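Local coordinates for tailspike protein (Siphovirus 9NA, PDB 3RIQ) that probably binds the lipopolysaccharide of the Salmonella host as the phage's receptor-binding tailspike and cleaves its O-antigen chain as an endorhamnosidase, at residues A[82-87]-A[160-165]; A[166-171]-A[182-187]; A[187-192]-A[219-224]. All blocks are in the same frame, centred on the assembly; numbering follows the deposited sequence.

Overall arrangement
The three contacts follow one another along a right-handed parallel beta-helix, stepping toward the middle of the chain: their centres lie about 28, 23 and 17 Å from the centre of the chain. Contact 1 and contact 2 are about 6 Å apart, centre to centre, and are tied by the Y168 hydroxyl on E162 O (2.7 Å from Y168 OH). Contact 2 and contact 3, with centres about 8 Å apart, share W187, and backbone bonds join Y168 and F170 to T192. Contacts 1 and 3 are about 15 Å apart between centres and meet where M165 packs on W187. Contacts 1 and 2 also reach a second subunit; contact 3 does not.

Contact 1. Residues A[82-87]-A[160-165]; sequences SPHMHT and HPEATM
H84 swings its ring away from its own backbone N (chi1 -171°) and over the neighbouring strand, while E162 sets CG beside its backbone N, anti to the carbonyl carbon (chi1 -52°), and stays extended beyond CG; the two side chains meet there. H84 ND1 donates to E162 OE1 at 2.8 Å, using the anti lone pair of the oxygen, with the carboxylate oxygen 22° out of the ring plane. The second ring nitrogen, H84 NE2, pairs with T164 OG1 at 2.8 Å, so the imidazole is held at two corners, and A163 N lies over its centre. The carboxylate probably favours the tautomer of H84 with its proton on ND1. H86 is turned the same way, and T164 CB sits over its face, 3.7 Å from the ring centroid, a CH-pi contact. H86 ND1 donates in the ring plane to T87 O, within the same segment, fixing the ring's rotation. H84, H86, E162 and T164 share one face of two parallel strands, successive turns of the right-handed beta-helix. Between them E162 N reaches P83 O, T164 N reaches M85 O, and T87 N meets T164 O at 3.0 Å, nearly straight. P83 and P161 pack alongside each other, P83 CG 4.0 Å from P161 CB. E162 OE2 is shared by N183 and by N155 of the second subunit. At the far end a water joins S82 OG to H160 ND1, and H160 NE2 bonds E179 of the second subunit.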
loop_
_atom_site.group_PDB
_atom_site.type_symbol
_atom_site.label_atom_id
_atom_site.label_comp_id
_atom_site.label_asym_id
_atom_site.label_seq_id
_atom_site.Cartn_x
_atom_site.Cartn_y
_atom_site.Cartn_z
ATOM N N SER A 82 28.749 -9.748 -7.145
ATOM C CA SER A 82 28.979 -10.179 -5.761
ATOM C C SER A 82 30.322 -9.776 -5.149
ATOM O O SER A 82 30.953 -10.577 -4.494
ATOM C CB SER A 82 28.826 -11.681 -5.630
ATOM O OG SER A 82 27.551 -12.105 -6.101
ATOM N N PRO A 83 30.717 -8.516 -5.262
ATOM C CA PRO A 83 31.920 -8.129 -4.537
ATOM C C PRO A 83 31.677 -8.112 -3.038
ATOM O O PRO A 83 30.537 -8.053 -2.589
ATOM C CB PRO A 83 32.147 -6.696 -5.016
ATOM C CG PRO A 83 30.753 -6.197 -5.323
ATOM C CD PRO A 83 30.063 -7.360 -5.911
ATOM N N HIS A 84 32.771 -8.188 -2.289
ATOM C CA HIS A 84 32.721 -8.167 -0.823
ATOM C C HIS A 84 33.877 -7.344 -0.262
ATOM O O HIS A 84 35.023 -7.727 -0.419
ATOM C CB HIS A 84 32.786 -9.599 -0.273
ATOM C CG HIS A 84 32.519 -9.706 1.201
ATOM N ND1 HIS A 84 31.668 -10.657 1.722
ATOM C CD2 HIS A 84 33.007 -9.017 2.268
ATOM C CE1 HIS A 84 31.634 -10.534 3.044
ATOM N NE2 HIS A 84 32.453 -9.562 3.399
ATOM N N MET A 85 33.567 -6.223 0.367
ATOM C CA MET A 85 34.556 -5.369 1.011
ATOM C C MET A 85 34.671 -5.735 2.486
ATOM O O MET A 85 33.722 -5.576 3.230
ATOM C CB MET A 85 34.177 -3.894 0.870
ATOM C CG MET A 85 34.031 -3.409 -0.546
ATOM S SD MET A 85 35.393 -3.784 -1.664
ATOM C CE MET A 85 36.769 -2.914 -0.814
ATOM N N HIS A 86 35.839 -6.220 2.900
ATOM C CA HIS A 86 36.062 -6.682 4.267
ATOM C C HIS A 86 37.205 -5.907 4.953
ATOM O O HIS A 86 38.300 -5.821 4.430
ATOM C CB HIS A 86 36.402 -8.177 4.212
ATOM C CG HIS A 86 36.255 -8.914 5.523
ATOM N ND1 HIS A 86 36.983 -8.586 6.653
ATOM C CD2 HIS A 86 35.520 -10.012 5.852
ATOM C CE1 HIS A 86 36.661 -9.415 7.636
ATOM N NE2 HIS A 86 35.790 -10.300 7.171
ATOM N N THR A 87 36.952 -5.357 6.122
ATOM C CA THR A 87 38.004 -4.710 6.891
ATOM C C THR A 87 39.220 -5.634 7.148
ATOM O O THR A 87 39.073 -6.878 7.257
ATOM C CB THR A 87 37.415 -4.180 8.242
ATOM O OG1 THR A 87 38.402 -3.355 8.875
ATOM C CG2 THR A 87 36.989 -5.336 9.200
ATOM N N HIS A 160 24.279 -7.977 -5.940
ATOM C CA HIS A 160 24.484 -8.648 -4.655
ATOM C C HIS A 160 25.782 -8.302 -3.943
ATOM O O HIS A 160 26.498 -9.180 -3.459
ATOM C CB HIS A 160 24.342 -10.173 -4.806
ATOM C CG HIS A 160 23.113 -10.598 -5.558
ATOM N ND1 HIS A 160 23.154 -11.134 -6.835
ATOM C CD2 HIS A 160 21.810 -10.587 -5.194
ATOM C CE1 HIS A 160 21.923 -11.428 -7.227
ATOM N NE2 HIS A 160 21.087 -11.097 -6.250
ATOM N N PRO A 161 26.108 -7.016 -3.851
ATOM C CA PRO A 161 27.318 -6.673 -3.107
ATOM C C PRO A 161 27.212 -6.956 -1.630
ATOM O O PRO A 161 26.154 -6.786 -1.047
ATOM C CB PRO A 161 27.465 -5.180 -3.360
ATOM C CG PRO A 161 26.014 -4.680 -3.503
ATOM C CD PRO A 161 25.379 -5.820 -4.315
ATOM N N GLU A 162 28.343 -7.304 -1.038
ATOM C CA GLU A 162 28.436 -7.633 0.394
ATOM C C GLU A 162 29.482 -6.763 1.082
ATOM O O GLU A 162 30.283 -6.083 0.410
ATOM C CB GLU A 162 28.867 -9.104 0.555
ATOM C CG GLU A 162 28.025 -10.090 -0.238
ATOM C CD GLU A 162 28.300 -11.550 0.099
ATOM O OE1 GLU A 162 29.301 -11.875 0.793
ATOM O OE2 GLU A 162 27.507 -12.407 -0.330
ATOM N N ALA A 163 29.523 -6.803 2.410
ATOM C CA ALA A 163 30.568 -6.073 3.153
ATOM C C ALA A 163 30.658 -6.594 4.581
ATOM O O ALA A 163 29.647 -6.980 5.167
ATOM C CB ALA A 163 30.233 -4.578 3.208
ATOM N N THR A 164 31.854 -6.525 5.139
ATOM C CA THR A 164 32.049 -6.809 6.558
ATOM C C THR A 164 32.858 -5.637 7.094
ATOM O O THR A 164 34.073 -5.578 6.920
ATOM C CB THR A 164 32.771 -8.154 6.790
ATOM O OG1 THR A 164 32.043 -9.211 6.148
ATOM C CG2 THR A 164 32.872 -8.477 8.304
ATOM N N MET A 165 32.154 -4.685 7.699
ATOM C CA MET A 165 32.731 -3.412 8.093
ATOM C C MET A 165 33.361 -2.739 6.854
ATOM O O MET A 165 34.555 -2.428 6.819
ATOM C CB MET A 165 33.746 -3.585 9.254
ATOM C CG MET A 165 33.135 -4.206 10.487
ATOM S SD MET A 165 31.880 -3.168 11.272
ATOM C CE MET A 165 31.221 -4.301 12.534
HETATM O O HOH W 1 25.535 -11.538 -8.086
#

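Contact 2. Residues A[166-171]-A[182-187]; sequences GGYLFT and RNFIAW
G166 and W187 meet at a corner of the beta-helix, where strand 166-171 starts and the chain after 184-186 turns into another face; the short strand axes run 81° apart, and the backbones meet at G166. Two backbone bonds join the segments. G166 N donates to I185 O at 3.3 Å, in the carbonyl plane, and W187 N returns a weak, bent bond to G166 O at 3.1 Å. G166 O also takes a CA-H...O contact from A186 CA at 3.2 Å. W187 CB lies 3.6 Å from G166 N, while its indole, thrown anti to the backbone N, leads off to pack on P91 and K123.

The aromatic contact is between Y168 and F184. Their rings meet rim to rim, with centroids 5.8 Å apart and planes at 48°; neither lies over the other's face. The F184 ring reaches inward because its CG stands anti to its N (chi1 -164°), and its CZ lies at the edge of the Y168 ring, in that ring's plane. Apolar neighbours extend the packing: Y168 also touches P83, M85, P161 and I191, and I191 reaches F184 too. The hydroxyl of Y168 bonds E162 O, which ties this buried tyrosine to the strand just before it in the same turn. The closest approach of the two rings is Y168 CE2 to F184 CE1, 3.6 Å.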
loop_
_atom_site.group_PDB
_atom_site.type_symbol
_atom_site.label_atom_id
_atom_site.label_comp_id
_atom_site.label_asym_id
_atom_site.label_seq_id
_atom_site.Cartn_x
_atom_site.Cartn_y
_atom_site.Cartn_z
ATOM N N GLY A 166 32.527 -2.528 5.829
ATOM C CA GLY A 166 32.966 -1.994 4.549
ATOM C C GLY A 166 31.795 -1.323 3.862
ATOM O O GLY A 166 30.647 -1.341 4.333
ATOM N N GLY A 167 32.070 -0.762 2.710
ATOM C CA GLY A 167 31.027 -0.097 1.934
ATOM C C GLY A 167 31.499 0.340 0.580
ATOM O O GLY A 167 32.652 0.074 0.192
ATOM N N TYR A 168 30.618 1.047 -0.115
ATOM C CA TYR A 168 30.796 1.390 -1.516
ATOM C C TYR A 168 30.548 2.867 -1.702
ATOM O O TYR A 168 29.468 3.395 -1.347
ATOM C CB TYR A 168 29.840 0.582 -2.425
ATOM C CG TYR A 168 30.126 -0.904 -2.321
ATOM C CD1 TYR A 168 30.961 -1.545 -3.244
ATOM C CD2 TYR A 168 29.579 -1.670 -1.278
ATOM C CE1 TYR A 168 31.241 -2.897 -3.122
ATOM C CE2 TYR A 168 29.858 -3.014 -1.146
ATOM C CZ TYR A 168 30.700 -3.626 -2.061
ATOM O OH TYR A 168 30.961 -4.970 -1.956
ATOM N N LEU A 169 31.543 3.528 -2.298
ATOM C CA LEU A 169 31.480 4.990 -2.556
ATOM C C LEU A 169 31.590 5.225 -4.069
ATOM O O LEU A 169 32.610 4.854 -4.669
ATOM C CB LEU A 169 32.601 5.688 -1.784
ATOM C CG LEU A 169 32.862 7.168 -2.107
ATOM C CD1 LEU A 169 31.669 7.994 -1.729
ATOM C CD2 LEU A 169 34.044 7.580 -1.291
ATOM N N PHE A 170 30.583 5.847 -4.667
ATOM C CA PHE A 170 30.583 6.148 -6.104
ATOM C C PHE A 170 30.754 7.647 -6.224
ATOM O O PHE A 170 29.868 8.425 -5.791
ATOM C CB PHE A 170 29.259 5.688 -6.749
ATOM C CG PHE A 170 29.095 4.212 -6.719
ATOM C CD1 PHE A 170 29.657 3.437 -7.733
ATOM C CD2 PHE A 170 28.406 3.580 -5.675
ATOM C CE1 PHE A 170 29.532 2.016 -7.723
ATOM C CE2 PHE A 170 28.270 2.174 -5.655
ATOM C CZ PHE A 170 28.864 1.392 -6.658
ATOM N N THR A 171 31.874 8.045 -6.814
ATOM C CA THR A 171 32.257 9.472 -6.931
ATOM C C THR A 171 32.105 9.928 -8.370
ATOM O O THR A 171 32.755 9.372 -9.250
ATOM C CB THR A 171 33.686 9.690 -6.407
ATOM O OG1 THR A 171 33.712 9.332 -5.017
ATOM C CG2 THR A 171 34.152 11.163 -6.556
ATOM N N ARG A 182 23.544 -7.463 0.305
ATOM C CA ARG A 182 23.196 -8.542 1.241
ATOM C C ARG A 182 24.450 -9.041 1.924
ATOM O O ARG A 182 25.546 -8.753 1.433
ATOM C CB ARG A 182 22.523 -9.680 0.476
ATOM C CG ARG A 182 23.342 -10.266 -0.699
ATOM C CD ARG A 182 22.469 -11.255 -1.532
ATOM N NE ARG A 182 22.129 -12.455 -0.781
ATOM C CZ ARG A 182 22.906 -13.538 -0.713
ATOM N NH1 ARG A 182 24.115 -13.548 -1.306
ATOM N NH2 ARG A 182 22.516 -14.590 0.015
ATOM N N ASN A 183 24.304 -9.742 3.058
ATOM C CA ASN A 183 25.475 -10.009 3.898
ATOM C C ASN A 183 26.326 -8.739 4.046
ATOM O O ASN A 183 27.551 -8.751 3.799
ATOM C CB ASN A 183 26.304 -11.146 3.305
ATOM C CG ASN A 183 25.488 -12.397 3.079
ATOM O OD1 ASN A 183 24.810 -12.870 3.985
ATOM N ND2 ASN A 183 25.571 -12.964 1.860
ATOM N N PHE A 184 25.650 -7.642 4.385
ATOM C CA PHE A 184 26.218 -6.297 4.244
ATOM C C PHE A 184 26.239 -5.584 5.600
ATOM O O PHE A 184 25.221 -5.042 6.055
ATOM C CB PHE A 184 25.399 -5.535 3.197
ATOM C CG PHE A 184 26.047 -4.286 2.655
ATOM C CD1 PHE A 184 26.255 -4.146 1.283
ATOM C CD2 PHE A 184 26.469 -3.247 3.506
ATOM C CE1 PHE A 184 26.832 -2.963 0.751
ATOM C CE2 PHE A 184 27.071 -2.074 2.994
ATOM C CZ PHE A 184 27.245 -1.914 1.620
ATOM N N ILE A 185 27.401 -5.624 6.258
ATOM C CA ILE A 185 27.627 -4.912 7.518
ATOM C C ILE A 185 28.454 -3.686 7.134
ATOM O O ILE A 185 29.650 -3.822 6.745
ATOM C CB ILE A 185 28.355 -5.801 8.517
ATOM C CG1 ILE A 185 27.556 -7.093 8.753
ATOM C CG2 ILE A 185 28.622 -5.033 9.810
ATOM C CD1 ILE A 185 28.369 -8.212 9.289
ATOM N N ALA A 186 27.827 -2.505 7.162
ATOM C CA ALA A 186 28.437 -1.280 6.647
ATOM C C ALA A 186 29.522 -0.727 7.562
ATOM O O ALA A 186 29.642 -1.133 8.740
ATOM C CB ALA A 186 27.321 -0.232 6.427
ATOM N N TRP A 187 30.341 0.168 7.013
ATOM C CA TRP A 187 31.370 0.861 7.823
ATOM C C TRP A 187 30.911 2.302 8.180
ATOM O O TRP A 187 30.758 2.634 9.356
ATOM C CB TRP A 187 32.692 0.867 7.051
ATOM C CG TRP A 187 33.787 1.611 7.756
ATOM C CD1 TRP A 187 34.548 2.645 7.251
ATOM C CD2 TRP A 187 34.271 1.374 9.092
ATOM N NE1 TRP A 187 35.473 3.052 8.194
ATOM C CE2 TRP A 187 35.330 2.289 9.324
ATOM C CE3 TRP A 187 33.932 0.461 10.100
ATOM C CZ2 TRP A 187 36.041 2.327 10.537
ATOM C CZ3 TRP A 187 34.609 0.506 11.289
ATOM C CH2 TRP A 187 35.677 1.419 11.500
#

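Contact 3. Residues A[187-192]-A[219-224]; sequences WESGIT and AVLFIR
I191 and T192 run parallel to V220 and L221, with I191 N giving a hydrogen bond to A219 O at 2.9 Å and I191 O receiving L221 N, also at 2.9 Å, nearly along the carbonyl axis. Two CA-H...O contacts accompany them, V220 CA to I191 O and T192 CA to L221 O. Two successive rungs of the right-handed beta-helix meet here: the chain turns a corner through 187-191 and then pairs with strand 220-223 of the next turn. The side chains of T192 and L221 run alongside each other on the same face; CG of L221 is anti to its N (chi1 176°), and its CD2 methyl sits 4.0 Å from T192 CG2. S189 meets the same CD2 methyl, its OG 3.8 Å from L221 CD2; that hydroxyl bonds S218 N just before the strand. I223 CD1 touches T192 CG2 at 4.0 Å. On the opposite face I191 and V220 pack only loosely, I191 CB 4.4 Å from V220 CG1, while V220 CG1 lies 3.6 Å from I191 O. I191 turns its end toward Y168, F170 and I212 inside the helix.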
loop_
_atom_site.group_PDB
_atom_site.type_symbol
_atom_site.label_atom_id
_atom_site.label_comp_id
_atom_site.label_asym_id
_atom_site.label_seq_id
_atom_site.Cartn_x
_atom_site.Cartn_y
_atom_site.Cartn_z
ATOM N N TRP A 187 30.341 0.168 7.013
ATOM C CA TRP A 187 31.370 0.861 7.823
ATOM C C TRP A 187 30.911 2.302 8.180
ATOM O O TRP A 187 30.758 2.634 9.356
ATOM C CB TRP A 187 32.692 0.867 7.051
ATOM C CG TRP A 187 33.787 1.611 7.756
ATOM C CD1 TRP A 187 34.548 2.645 7.251
ATOM C CD2 TRP A 187 34.271 1.374 9.092
ATOM N NE1 TRP A 187 35.473 3.052 8.194
ATOM C CE2 TRP A 187 35.330 2.289 9.324
ATOM C CE3 TRP A 187 33.932 0.461 10.100
ATOM C CZ2 TRP A 187 36.041 2.327 10.537
ATOM C CZ3 TRP A 187 34.609 0.506 11.289
ATOM C CH2 TRP A 187 35.677 1.419 11.500
ATOM N N GLU A 188 30.654 3.111 7.154
ATOM C CA GLU A 188 30.124 4.458 7.297
ATOM C C GLU A 188 28.704 4.421 6.704
ATOM O O GLU A 188 27.858 3.661 7.204
ATOM C CB GLU A 188 31.089 5.484 6.657
ATOM C CG GLU A 188 32.360 5.588 7.473
ATOM C CD GLU A 188 33.510 6.302 6.797
ATOM O OE1 GLU A 188 34.163 7.096 7.500
ATOM O OE2 GLU A 188 33.806 6.036 5.606
ATOM N N SER A 189 28.416 5.219 5.688
ATOM C CA SER A 189 27.178 4.986 4.938
ATOM C C SER A 189 27.387 3.755 4.046
ATOM O O SER A 189 28.475 3.539 3.535
ATOM C CB SER A 189 26.795 6.218 4.136
ATOM O OG SER A 189 26.337 7.246 4.990
ATOM N N GLY A 190 26.357 2.932 3.875
ATOM C CA GLY A 190 26.556 1.676 3.107
ATOM C C GLY A 190 26.877 1.906 1.633
ATOM O O GLY A 190 27.917 1.436 1.121
ATOM N N ILE A 191 25.999 2.643 0.954
ATOM C CA ILE A 191 26.218 3.007 -0.435
ATOM C C ILE A 191 26.086 4.503 -0.533
ATOM O O ILE A 191 25.055 5.056 -0.098
ATOM C CB ILE A 191 25.138 2.380 -1.362
ATOM C CG1 ILE A 191 25.092 0.842 -1.254
ATOM C CG2 ILE A 191 25.360 2.854 -2.820
ATOM C CD1 ILE A 191 26.218 0.156 -1.723
ATOM N N THR A 192 27.070 5.173 -1.119
ATOM C CA THR A 192 27.010 6.631 -1.252
ATOM C C THR A 192 27.191 7.040 -2.694
ATOM O O THR A 192 28.123 6.573 -3.352
ATOM C CB THR A 192 28.154 7.314 -0.434
ATOM O OG1 THR A 192 28.072 6.959 0.941
ATOM C CG2 THR A 192 28.126 8.852 -0.585
ATOM N N ALA A 219 22.066 4.062 5.423
ATOM C CA ALA A 219 22.279 2.887 4.577
ATOM C C ALA A 219 22.619 3.294 3.137
ATOM O O ALA A 219 23.537 2.713 2.510
ATOM C CB ALA A 219 21.092 1.945 4.604
ATOM N N VAL A 220 21.891 4.282 2.614
ATOM C CA VAL A 220 22.191 4.866 1.304
ATOM C C VAL A 220 22.199 6.356 1.487
ATOM O O VAL A 220 21.305 6.904 2.158
ATOM C CB VAL A 220 21.150 4.467 0.212
ATOM C CG1 VAL A 220 21.608 4.984 -1.145
ATOM C CG2 VAL A 220 20.921 2.937 0.182
ATOM N N LEU A 221 23.203 7.023 0.878
ATOM C CA LEU A 221 23.386 8.470 1.021
ATOM C C LEU A 221 23.555 9.116 -0.357
ATOM O O LEU A 221 24.363 8.633 -1.184
ATOM C CB LEU A 221 24.631 8.734 1.882
ATOM C CG LEU A 221 25.015 10.215 2.049
ATOM C CD1 LEU A 221 23.969 10.934 2.881
ATOM C CD2 LEU A 221 26.356 10.326 2.703
ATOM N N PHE A 222 22.762 10.149 -0.628
ATOM C CA PHE A 222 22.818 10.918 -1.900
ATOM C C PHE A 222 23.413 12.315 -1.689
ATOM O O PHE A 222 23.011 13.023 -0.759
ATOM C CB PHE A 222 21.420 11.088 -2.505
ATOM C CG PHE A 222 20.800 9.792 -2.951
ATOM C CD1 PHE A 222 20.953 9.335 -4.262
ATOM C CD2 PHE A 222 20.138 8.969 -2.034
ATOM C CE1 PHE A 222 20.420 8.104 -4.672
ATOM C CE2 PHE A 222 19.599 7.739 -2.450
ATOM C CZ PHE A 222 19.754 7.307 -3.751
ATOM N N ILE A 223 24.385 12.676 -2.541
ATOM C CA ILE A 223 25.016 13.989 -2.524
ATOM C C ILE A 223 24.962 14.582 -3.932
ATOM O O ILE A 223 25.535 14.004 -4.872
ATOM C CB ILE A 223 26.500 13.836 -2.058
ATOM C CG1 ILE A 223 26.545 13.443 -0.588
ATOM C CG2 ILE A 223 27.329 15.119 -2.337
ATOM C CD1 ILE A 223 27.917 12.843 -0.133
ATOM N N ARG A 224 24.253 15.707 -4.078
ATOM C CA ARG A 224 24.124 16.412 -5.379
ATOM C C ARG A 224 23.646 15.476 -6.497
ATOM O O ARG A 224 24.260 15.407 -7.594
ATOM C CB ARG A 224 25.422 17.177 -5.789
ATOM C CG ARG A 224 25.129 18.305 -6.766
ATOM C CD ARG A 224 26.403 19.132 -7.111
ATOM N NE ARG A 224 26.050 20.166 -8.112
ATOM C CZ ARG A 224 25.527 21.360 -7.823
ATOM N NH1 ARG A 224 25.350 21.745 -6.555
ATOM N NH2 ARG A 224 25.235 22.222 -8.811
#